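Local coordinates for baculoviral IAP repeat-containing protein 2 (Homo sapiens, PDB 3M1D) that belongs to the zinc-binding inhibitor of apoptosis proteins and is recruited by TRAF2, probably to regulate TNF-receptor signalling and cell death, at residues G25-S29 with W59-D63. Residues are numbered along the deposited sequence; the frame is centred on the assembly and turned at random.
Sequences GVPVS and WKLGD
D63 OD2 is gripped twice: the K60 N-H donates a hydrogen bond to D63 OD2 (2.7 Å, 159° at the hydrogen) from well above the carboxylate plane, and K68 adds a salt bridge. With the backbone bond from D63 N to K60 O (3.0 Å), the first grip braces the type II turn K60-D63, where G62 takes a phi of 89° suited to glycine. V28 CG1, anti to the carbonyl carbon (chi1 -54°), reaches K60 O at 3.6 Å and nears D63 CB, while CG2 meets the W59 side chain at CB (3.9 Å) and the neighbouring CG, the two side chains crossing at about a right angle. V26 CG1 also touches W59 CB. The P27 ring lies along the W59-L61 backbone, CD 3.5 Å from W59 O and CB 4.1 Å from L61 CB. A water links the two loops by donating to P27 O (2.6 Å) and accepting from G62 N (2.9 Å). In this BIR domain the contact joins the loop leading into helix 30-35, N-capped by S29, to the loop between strand 55-56 and helix 65-72; L33 of the first helix touches V28 and W59, and K68 of the second makes a cation-pi contact with the indole.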
# COMPACT_ATOMS: atom_id res chain seq x y z
N GLY A 25 0.50 13.36 -9.34
CA GLY A 25 0.64 12.64 -10.59
C GLY A 25 0.89 11.14 -10.53
O GLY A 25 1.15 10.52 -11.55
N VAL A 26 0.80 10.54 -9.34
CA VAL A 26 1.07 9.11 -9.22
C VAL A 26 -0.02 8.27 -9.88
O VAL A 26 -1.21 8.45 -9.62
CB VAL A 26 1.28 8.70 -7.75
CG1 VAL A 26 1.57 7.21 -7.65
CG2 VAL A 26 2.43 9.52 -7.15
N PRO A 27 0.38 7.34 -10.75
CA PRO A 27 -0.53 6.59 -11.63
C PRO A 27 -1.15 5.37 -10.98
O PRO A 27 -1.53 4.45 -11.70
CB PRO A 27 0.39 6.13 -12.78
CG PRO A 27 1.78 6.60 -12.44
CD PRO A 27 1.79 7.00 -11.01
N VAL A 28 -1.23 5.33 -9.66
CA VAL A 28 -1.96 4.27 -8.98
C VAL A 28 -2.83 4.90 -7.90
O VAL A 28 -2.43 5.87 -7.26
CB VAL A 28 -1.02 3.20 -8.37
CG1 VAL A 28 -0.07 2.64 -9.44
CG2 VAL A 28 -0.25 3.76 -7.20
N SER A 29 -4.04 4.38 -7.71
CA SER A 29 -4.97 4.97 -6.76
C SER A 29 -4.53 4.76 -5.31
O SER A 29 -3.94 3.73 -4.96
CB SER A 29 -6.40 4.45 -6.97
OG SER A 29 -6.58 3.18 -6.38
N TRP A 59 5.92 4.15 -8.51
CA TRP A 59 4.74 3.46 -9.01
C TRP A 59 4.49 3.78 -10.48
O TRP A 59 4.57 4.94 -10.89
CB TRP A 59 3.51 3.83 -8.16
CG TRP A 59 3.60 3.26 -6.78
CD1 TRP A 59 4.07 3.89 -5.66
CD2 TRP A 59 3.26 1.93 -6.38
NE1 TRP A 59 4.02 3.03 -4.58
CE2 TRP A 59 3.54 1.82 -5.00
CE3 TRP A 59 2.75 0.82 -7.06
CZ2 TRP A 59 3.31 0.65 -4.29
CZ3 TRP A 59 2.53 -0.34 -6.35
CH2 TRP A 59 2.80 -0.42 -4.98
N LYS A 60 4.20 2.74 -11.27
CA LYS A 60 3.98 2.89 -12.71
C LYS A 60 2.53 2.60 -13.06
O LYS A 60 1.85 1.84 -12.37
CB LYS A 60 4.87 1.92 -13.50
CG LYS A 60 6.36 2.08 -13.26
CD LYS A 60 6.84 3.47 -13.65
CE LYS A 60 8.36 3.49 -13.81
NZ LYS A 60 8.88 4.89 -13.81
N LEU A 61 2.07 3.19 -14.16
CA LEU A 61 0.72 2.91 -14.65
C LEU A 61 0.49 1.40 -14.75
O LEU A 61 1.29 0.69 -15.35
CB LEU A 61 0.54 3.55 -16.02
CG LEU A 61 -0.84 3.50 -16.66
CD1 LEU A 61 -1.88 4.10 -15.75
CD2 LEU A 61 -0.79 4.26 -17.99
N GLY A 62 -0.60 0.92 -14.16
CA GLY A 62 -0.96 -0.49 -14.26
C GLY A 62 -0.36 -1.36 -13.17
O GLY A 62 -0.67 -2.55 -13.08
N ASP A 63 0.49 -0.78 -12.33
CA ASP A 63 1.08 -1.54 -11.22
C ASP A 63 0.02 -2.00 -10.24
O ASP A 63 -0.87 -1.23 -9.85
CB ASP A 63 2.10 -0.68 -10.47
CG ASP A 63 3.48 -0.75 -11.07
OD1 ASP A 63 3.71 -1.62 -11.95
OD2 ASP A 63 4.34 0.06 -10.67
O HOH W 1 -2.59 2.25 -12.53